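Local coordinates for protein proline dehydrogenase (Bradyrhizobium japonicum USDA 110, PDB 3HAZ) that probably oxidises L-proline to L-glutamate in two successive steps, joining an FAD-dependent proline dehydrogenase and an NAD-dependent aldehyde dehydrogenase in one chain, at residues P8-P13 with I324-A329; E258-L263 with A295-D300; S290-A295 with G522-L527. All blocks are in the same frame, centred on the assembly; numbering follows the deposited sequence.

From the N terminus, residues 8-13, an arm without regular structure, pack on helix 320-333, and contact 1 closes a loop of more than 300 residues there. Contact 2 closes a much shorter loop wholly within it, joining helix 252-272 to helix 287-298 with one barrel strand between. Contact 3 starts from that second helix and reaches forward to helix 524-536, so it crosses both of the others. Contacts 2 and 3 share Ala295, which also packs on Tyr326 of contact 1. Together the contacts bind three neighbouring helices of the proline dehydrogenase barrel to one another, to the N-terminal arm and to a helix from much later in the chain.

Contact 1 of 3, residues P8-P13 with I324-A329; sequences PPFTAP and IDYVDA
Phe10 meets Tyr326 as an offset edge-to-face pair, the edge of the phenylalanine turned toward the tyrosine face, with the planes at 71° and the ring centroids 5.7 Å apart. Phe10 CB lies over that same ring in a CH-pi contact, 4.2 Å from the Tyr326 centroid. With CG anti to the backbone N (chi1 -173°), the Phe10 ring swings past the tyrosine toward the root of its side chain, where Phe10 CD1 packs 3.8 Å from Tyr326 CB. The rim of the tyrosine has a polar neighbour: Pro8 O stands in the ring plane, 3.3 Å from Tyr326 CE1, a favourable approach of the partly negative oxygen to the weakly positive ring hydrogens. At the far end a water accepts from Phe10 N at 3.0 Å and also bonds Tyr326 OH, so the water bridges the arm's backbone and the helix's tyrosine. Tyrosine suits the place because its ring packs while its hydroxyl reaches this water; Pro8 and Pro9 favour an extended arm. Leu291 packs on both side chains, and Ala322 and Val323 on Phe10. An N-terminal arm here lies across the outer helices 287-298 and 320-333 of a TIM-type barrel.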
loop_
_atom_site.group_PDB
_atom_site.type_symbol
_atom_site.label_atom_id
_atom_site.label_comp_id
_atom_site.label_asym_id
_atom_site.label_seq_id
_atom_site.Cartn_x
_atom_site.Cartn_y
_atom_site.Cartn_z
ATOM N N PRO A 8 22.661 54.280 -4.518
ATOM C CA PRO A 8 21.207 54.491 -4.514
ATOM C C PRO A 8 20.556 53.739 -3.358
ATOM O O PRO A 8 21.140 52.781 -2.857
ATOM C CB PRO A 8 20.750 53.876 -5.848
ATOM C CG PRO A 8 21.993 53.740 -6.674
ATOM C CD PRO A 8 23.109 53.521 -5.698
ATOM N N PRO A 9 19.360 54.169 -2.933
ATOM C CA PRO A 9 18.667 53.454 -1.859
ATOM C C PRO A 9 18.608 51.964 -2.164
ATOM O O PRO A 9 18.258 51.587 -3.279
ATOM C CB PRO A 9 17.269 54.067 -1.884
ATOM C CG PRO A 9 17.491 55.460 -2.390
ATOM C CD PRO A 9 18.618 55.360 -3.382
ATOM N N PHE A 10 18.957 51.132 -1.186
ATOM C CA PHE A 10 19.030 49.688 -1.395
ATOM C C PHE A 10 17.687 49.090 -1.821
ATOM O O PHE A 10 16.655 49.357 -1.203
ATOM C CB PHE A 10 19.531 49.006 -0.125
ATOM C CG PHE A 10 19.794 47.538 -0.284
ATOM C CD1 PHE A 10 20.955 47.092 -0.891
ATOM C CD2 PHE A 10 18.897 46.606 0.200
ATOM C CE1 PHE A 10 21.209 45.737 -1.025
ATOM C CE2 PHE A 10 19.144 45.247 0.072
ATOM C CZ PHE A 10 20.300 44.814 -0.543
ATOM N N THR A 11 17.704 48.264 -2.866
ATOM C CA THR A 11 16.471 47.696 -3.396
ATOM C C THR A 11 16.660 46.361 -4.138
ATOM O O THR A 11 16.114 46.159 -5.224
ATOM C CB THR A 11 15.745 48.715 -4.314
ATOM O OG1 THR A 11 14.564 48.118 -4.862
ATOM C CG2 THR A 11 16.656 49.169 -5.447
ATOM N N ALA A 12 17.415 45.445 -3.543
ATOM C CA ALA A 12 17.609 44.116 -4.127
ATOM C C ALA A 12 16.308 43.311 -4.151
ATOM O O ALA A 12 15.426 43.527 -3.317
ATOM C CB ALA A 12 18.683 43.354 -3.362
ATOM N N PRO A 13 16.184 42.377 -5.112
ATOM C CA PRO A 13 15.008 41.499 -5.162
ATOM C C PRO A 13 14.829 40.743 -3.848
ATOM O O PRO A 13 15.790 40.172 -3.329
ATOM C CB PRO A 13 15.338 40.534 -6.307
ATOM C CG PRO A 13 16.256 41.328 -7.198
ATOM C CD PRO A 13 17.103 42.134 -6.238
ATOM N N ILE A 324 26.312 43.645 1.308
ATOM C CA ILE A 324 27.750 43.834 1.443
ATOM C C ILE A 324 28.275 44.795 0.373
ATOM O O ILE A 324 29.069 45.685 0.672
ATOM C CB ILE A 324 28.493 42.491 1.406
ATOM C CG1 ILE A 324 28.170 41.687 2.667
ATOM C CG2 ILE A 324 30.001 42.705 1.294
ATOM C CD1 ILE A 324 28.771 40.293 2.676
ATOM N N ASP A 325 27.808 44.634 -0.863
ATOM C CA ASP A 325 28.173 45.561 -1.937
ATOM C C ASP A 325 27.774 46.987 -1.571
ATOM O O ASP A 325 28.533 47.930 -1.785
ATOM C CB ASP A 325 27.485 45.183 -3.250
ATOM C CG ASP A 325 28.000 43.877 -3.838
ATOM O OD1 ASP A 325 29.128 43.457 -3.502
ATOM O OD2 ASP A 325 27.275 43.277 -4.658
ATOM N N TYR A 326 26.566 47.129 -1.033
ATOM C CA TYR A 326 26.015 48.429 -0.666
ATOM C C TYR A 326 26.822 49.070 0.459
ATOM O O TYR A 326 27.138 50.264 0.419
ATOM C CB TYR A 326 24.542 48.280 -0.251
ATOM C CG TYR A 326 23.894 49.560 0.230
ATOM C CD1 TYR A 326 23.315 50.449 -0.668
ATOM C CD2 TYR A 326 23.857 49.876 1.581
ATOM C CE1 TYR A 326 22.718 51.617 -0.233
ATOM C CE2 TYR A 326 23.267 51.041 2.026
ATOM C CZ TYR A 326 22.700 51.911 1.114
ATOM O OH TYR A 326 22.112 53.074 1.558
ATOM N N VAL A 327 27.157 48.269 1.461
ATOM C CA VAL A 327 27.920 48.758 2.596
ATOM C C VAL A 327 29.317 49.199 2.163
ATOM O O VAL A 327 29.814 50.234 2.613
ATOM C CB VAL A 327 28.009 47.705 3.724
ATOM C CG1 VAL A 327 28.968 48.171 4.813
ATOM C CG2 VAL A 327 26.629 47.454 4.306
ATOM N N ASP A 328 29.941 48.427 1.278
ATOM C CA ASP A 328 31.263 48.796 0.774
ATOM C C ASP A 328 31.224 50.113 -0.002
ATOM O O ASP A 328 32.084 50.971 0.181
ATOM C CB ASP A 328 31.852 47.693 -0.109
ATOM C CG ASP A 328 33.308 47.959 -0.470
ATOM O OD1 ASP A 328 34.116 48.175 0.461
ATOM O OD2 ASP A 328 33.639 47.958 -1.675
ATOM N N ALA A 329 30.233 50.261 -0.876
ATOM C CA ALA A 329 30.081 51.488 -1.653
ATOM C C ALA A 329 29.854 52.678 -0.730
ATOM O O ALA A 329 30.353 53.777 -0.970
ATOM C CB ALA A 329 28.935 51.351 -2.630
HETATM O O HOH W 1 19.471 52.360 1.453
#

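Contact 2 of 3, residues E258-L263 with A295-D300; sequences ELVPQL and AATLAD
Thr297 OG1 sits among apolar groups, 3.5 Å from Leu263 CD2 and 3.8 Å from Val260 CG1, yet its hydrogen-bonding need is met inside its own helix: it bonds the backbone oxygen of Val293, one turn earlier. The torsion that allows this sets OG1 anti to the carbonyl carbon and beside the backbone N (chi1 -56°). Threonine can therefore face a neighbouring helix without a polar partner there, and it presents its methyl as well, with Thr297 CG2 lying 4.0 Å from Leu263 CD2. The leucine and threonine side chains meet at about a right angle, so that one branch of the leucine covers both the hydroxyl and the methyl.

Val260 works with its two branches apart. CG1, anti to the backbone N, goes to the threonine, whereas Val260 CG2 rests 4.0 Å from Ala296 CB. Val260 and Thr297 run past each other in opposite directions, and their CA atoms come within 5.7 Å. Both side chains are short and branch at CB, so each packs close to its own helix backbone and can pass beside the other, while Ala296 has only a methyl to set against Val260 CG2. Pro261 has no N-H to offer the preceding turn, and helix 252-272 is kinked at this point.

Farther out, Met256 extends the apolar seam over Ala296, and Leu263 also packs on Leu240 and Leu243 of the short helix 240-243. On its other flank helix 287-298 leans on Leu330 of helix 320-333 through Ala295 and Leu298. Helices 252-272 and 287-298 flank strand 276-279 in sequence, and their side-by-side packing outside the parallel strands is that of successive helices in the beta/alpha (TIM) barrel of the proline dehydrogenase family.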
loop_
_atom_site.group_PDB
_atom_site.type_symbol
_atom_site.label_atom_id
_atom_site.label_comp_id
_atom_site.label_asym_id
_atom_site.label_seq_id
_atom_site.Cartn_x
_atom_site.Cartn_y
_atom_site.Cartn_z
ATOM N N GLU A 258 13.136 61.565 12.293
ATOM C CA GLU A 258 13.199 61.438 13.750
ATOM C C GLU A 258 14.315 60.519 14.245
ATOM O O GLU A 258 14.993 60.829 15.225
ATOM C CB GLU A 258 11.851 60.959 14.307
ATOM C CG GLU A 258 10.714 61.946 14.069
ATOM C CD GLU A 258 9.361 61.424 14.526
ATOM O OE1 GLU A 258 9.079 60.221 14.334
ATOM O OE2 GLU A 258 8.569 62.225 15.067
ATOM N N LEU A 259 14.502 59.390 13.573
ATOM C CA LEU A 259 15.426 58.364 14.049
ATOM C C LEU A 259 16.904 58.714 13.804
ATOM O O LEU A 259 17.750 58.542 14.682
ATOM C CB LEU A 259 15.067 57.008 13.432
ATOM C CG LEU A 259 16.006 55.829 13.716
ATOM C CD1 LEU A 259 16.384 55.769 15.185
ATOM C CD2 LEU A 259 15.375 54.517 13.253
ATOM N N VAL A 260 17.207 59.216 12.615
ATOM C CA VAL A 260 18.586 59.540 12.253
ATOM C C VAL A 260 19.320 60.437 13.264
ATOM O O VAL A 260 20.444 60.126 13.658
ATOM C CB VAL A 260 18.674 60.135 10.827
ATOM C CG1 VAL A 260 20.083 60.645 10.543
ATOM C CG2 VAL A 260 18.255 59.091 9.797
ATOM N N PRO A 261 18.699 61.550 13.688
ATOM C CA PRO A 261 19.433 62.387 14.644
ATOM C C PRO A 261 19.701 61.637 15.941
ATOM O O PRO A 261 20.725 61.865 16.582
ATOM C CB PRO A 261 18.480 63.566 14.899
ATOM C CG PRO A 261 17.530 63.563 13.732
ATOM C CD PRO A 261 17.395 62.130 13.322
ATOM N N GLN A 262 18.784 60.756 16.323
ATOM C CA GLN A 262 18.962 59.958 17.527
ATOM C C GLN A 262 20.152 59.009 17.391
ATOM O O GLN A 262 21.016 58.960 18.266
ATOM C CB GLN A 262 17.685 59.167 17.837
ATOM C CG GLN A 262 16.413 59.996 17.780
ATOM C CD GLN A 262 16.175 60.822 19.025
ATOM O OE1 GLN A 262 17.101 61.125 19.784
ATOM N NE2 GLN A 262 14.918 61.201 19.242
ATOM N N LEU A 263 20.188 58.254 16.294
ATOM C CA LEU A 263 21.272 57.307 16.043
ATOM C C LEU A 263 22.594 58.041 15.886
ATOM O O LEU A 263 23.644 57.536 16.275
ATOM C CB LEU A 263 21.005 56.480 14.778
ATOM C CG LEU A 263 21.962 55.298 14.563
ATOM C CD1 LEU A 263 21.785 54.245 15.656
ATOM C CD2 LEU A 263 21.800 54.665 13.183
ATOM N N ALA A 295 22.690 54.769 6.326
ATOM C CA ALA A 295 23.413 55.554 5.333
ATOM C C ALA A 295 23.348 57.048 5.646
ATOM O O ALA A 295 24.347 57.756 5.526
ATOM C CB ALA A 295 22.867 55.284 3.932
ATOM N N ALA A 296 22.171 57.527 6.033
ATOM C CA ALA A 296 22.007 58.949 6.338
ATOM C C ALA A 296 22.793 59.315 7.595
ATOM O O ALA A 296 23.365 60.395 7.693
ATOM C CB ALA A 296 20.535 59.303 6.492
ATOM N N THR A 297 22.830 58.398 8.553
ATOM C CA THR A 297 23.604 58.619 9.757
ATOM C C THR A 297 25.092 58.674 9.434
ATOM O O THR A 297 25.798 59.589 9.861
ATOM C CB THR A 297 23.352 57.504 10.778
ATOM O OG1 THR A 297 21.946 57.425 11.046
ATOM C CG2 THR A 297 24.105 57.788 12.069
ATOM N N LEU A 298 25.561 57.684 8.681
ATOM C CA LEU A 298 26.980 57.559 8.380
ATOM C C LEU A 298 27.473 58.764 7.594
ATOM O O LEU A 298 28.639 59.133 7.678
ATOM C CB LEU A 298 27.258 56.270 7.595
ATOM C CG LEU A 298 28.712 56.049 7.164
ATOM C CD1 LEU A 298 29.606 55.796 8.377
ATOM C CD2 LEU A 298 28.833 54.905 6.159
ATOM N N ALA A 299 26.578 59.378 6.829
ATOM C CA ALA A 299 26.959 60.497 5.977
ATOM C C ALA A 299 27.333 61.753 6.761
ATOM O O ALA A 299 28.017 62.627 6.238
ATOM C CB ALA A 299 25.857 60.803 4.994
ATOM N N ASP A 300 26.887 61.848 8.009
ATOM C CA ASP A 300 27.142 63.047 8.801
ATOM C C ASP A 300 28.636 63.270 9.040
ATOM O O ASP A 300 29.328 62.393 9.548
ATOM C CB ASP A 300 26.393 63.000 10.132
ATOM C CG ASP A 300 26.402 64.341 10.850
ATOM O OD1 ASP A 300 27.455 64.714 11.402
ATOM O OD2 ASP A 300 25.355 65.018 10.865
#

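Contact 3 of 3, residues S290-A295 with G522-L527; sequences SLDVIA and GARTAL
An end-on salt bridge ties the barrel helix 287-298 to the first turn of helix 524-536, with Asp292 and Arg524 reaching toward each other from opposite directions. Arg524 NH1 gives a hydrogen bond to Asp292 OD2 at 3.0 Å, nearly in the guanidinium plane and to the syn lone pair. Arg524 NH2 bonds Asp292 OD1, also at 3.0 Å, but that nitrogen lies out of the carboxylate plane, because the two flat groups are twisted 52° apart. Neither bond is straight: the N-H...O angle is 152° at Arg524 NH1 and 147° at Arg524 NH2. Helix 287-298 is one of the outer helices of the TIM-type barrel, and a long arginine suits the link because Asp292 CA and Arg524 CA are 11.4 Å apart, too far for two short side chains. The arginine chain bends at chi3, and Arg524 NE is left to bond the backbone oxygen of Phe10 in the N-terminal arm; with three nitrogens engaged, the guanidinium is fixed in rotation. Asp292 OD2 has a second cationic partner in Arg252 of helix 252-272, and two positive groups would be expected to favour its ionised form. Ala523, at the N-cap position, has no side-chain acceptor, but Glu288 OE1 takes the hydrogen bond from Arg524 N.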
loop_
_atom_site.group_PDB
_atom_site.type_symbol
_atom_site.label_atom_id
_atom_site.label_comp_id
_atom_site.label_asym_id
_atom_site.label_seq_id
_atom_site.Cartn_x
_atom_site.Cartn_y
_atom_site.Cartn_z
ATOM N N SER A 290 16.358 50.089 7.351
ATOM C CA SER A 290 17.525 50.185 8.223
ATOM C C SER A 290 18.739 50.732 7.468
ATOM O O SER A 290 19.485 51.563 7.990
ATOM C CB SER A 290 17.853 48.821 8.837
ATOM O OG SER A 290 18.506 47.987 7.896
ATOM N N LEU A 291 18.940 50.255 6.246
ATOM C CA LEU A 291 20.045 50.729 5.421
ATOM C C LEU A 291 19.889 52.215 5.068
ATOM O O LEU A 291 20.877 52.947 4.992
ATOM C CB LEU A 291 20.188 49.863 4.159
ATOM C CG LEU A 291 20.648 48.416 4.417
ATOM C CD1 LEU A 291 20.648 47.568 3.148
ATOM C CD2 LEU A 291 22.028 48.392 5.057
ATOM N N ASP A 292 18.651 52.660 4.864
ATOM C CA ASP A 292 18.383 54.081 4.618
ATOM C C ASP A 292 18.807 54.906 5.826
ATOM O O ASP A 292 19.463 55.936 5.693
ATOM C CB ASP A 292 16.894 54.317 4.380
ATOM C CG ASP A 292 16.418 53.779 3.046
ATOM O OD1 ASP A 292 17.258 53.569 2.143
ATOM O OD2 ASP A 292 15.195 53.566 2.910
ATOM N N VAL A 293 18.404 54.455 7.009
ATOM C CA VAL A 293 18.721 55.157 8.241
ATOM C C VAL A 293 20.231 55.147 8.472
ATOM O O VAL A 293 20.832 56.181 8.774
ATOM C CB VAL A 293 17.987 54.524 9.437
ATOM C CG1 VAL A 293 18.591 54.991 10.765
ATOM C CG2 VAL A 293 16.498 54.838 9.357
ATOM N N ILE A 294 20.841 53.978 8.301
ATOM C CA ILE A 294 22.276 53.815 8.528
ATOM C C ILE A 294 23.111 54.683 7.585
ATOM O O ILE A 294 24.115 55.270 7.998
ATOM C CB ILE A 294 22.699 52.331 8.399
ATOM C CG1 ILE A 294 22.204 51.540 9.610
ATOM C CG2 ILE A 294 24.198 52.196 8.276
ATOM C CD1 ILE A 294 22.426 50.040 9.499
ATOM N N ALA A 295 22.690 54.769 6.326
ATOM C CA ALA A 295 23.413 55.554 5.333
ATOM C C ALA A 295 23.348 57.048 5.646
ATOM O O ALA A 295 24.347 57.756 5.526
ATOM C CB ALA A 295 22.867 55.284 3.932
ATOM N N GLY A 522 7.646 46.019 3.004
ATOM C CA GLY A 522 9.032 46.274 3.355
ATOM C C GLY A 522 9.983 46.162 2.177
ATOM O O GLY A 522 11.194 46.302 2.338
ATOM N N ALA A 523 9.431 45.883 0.998
ATOM C CA ALA A 523 10.198 45.877 -0.242
ATOM C C ALA A 523 9.751 47.073 -1.065
ATOM O O ALA A 523 8.682 47.042 -1.676
ATOM C CB ALA A 523 9.961 44.584 -1.012
ATOM N N ARG A 524 10.566 48.124 -1.091
ATOM C CA ARG A 524 10.128 49.405 -1.651
ATOM C C ARG A 524 9.649 49.320 -3.103
ATOM O O ARG A 524 8.755 50.063 -3.510
ATOM C CB ARG A 524 11.202 50.487 -1.488
ATOM C CG ARG A 524 12.398 50.363 -2.419
ATOM C CD ARG A 524 13.399 51.509 -2.205
ATOM N NE ARG A 524 14.490 51.152 -1.296
ATOM C CZ ARG A 524 14.845 51.844 -0.214
ATOM N NH1 ARG A 524 14.200 52.951 0.128
ATOM N NH2 ARG A 524 15.863 51.430 0.532
ATOM N N THR A 525 10.234 48.419 -3.884
ATOM C CA THR A 525 9.793 48.235 -5.261
ATOM C C THR A 525 8.351 47.736 -5.293
ATOM O O THR A 525 7.539 48.213 -6.086
ATOM C CB THR A 525 10.697 47.247 -6.029
ATOM O OG1 THR A 525 12.046 47.730 -6.026
ATOM C CG2 THR A 525 10.233 47.111 -7.465
ATOM N N ALA A 526 8.039 46.782 -4.420
ATOM C CA ALA A 526 6.698 46.199 -4.354
ATOM C C ALA A 526 5.666 47.190 -3.823
ATOM O O ALA A 526 4.570 47.304 -4.373
ATOM C CB ALA A 526 6.707 44.919 -3.495
ATOM N N LEU A 527 6.017 47.904 -2.753
ATOM C CA LEU A 527 5.107 48.884 -2.169
ATOM C C LEU A 527 4.890 50.077 -3.109
ATOM O O LEU A 527 3.765 50.557 -3.271
ATOM C CB LEU A 527 5.618 49.367 -0.806
ATOM C CG LEU A 527 4.748 50.431 -0.132
ATOM C CD1 LEU A 527 3.311 49.938 0.040
ATOM C CD2 LEU A 527 5.331 50.859 1.207
#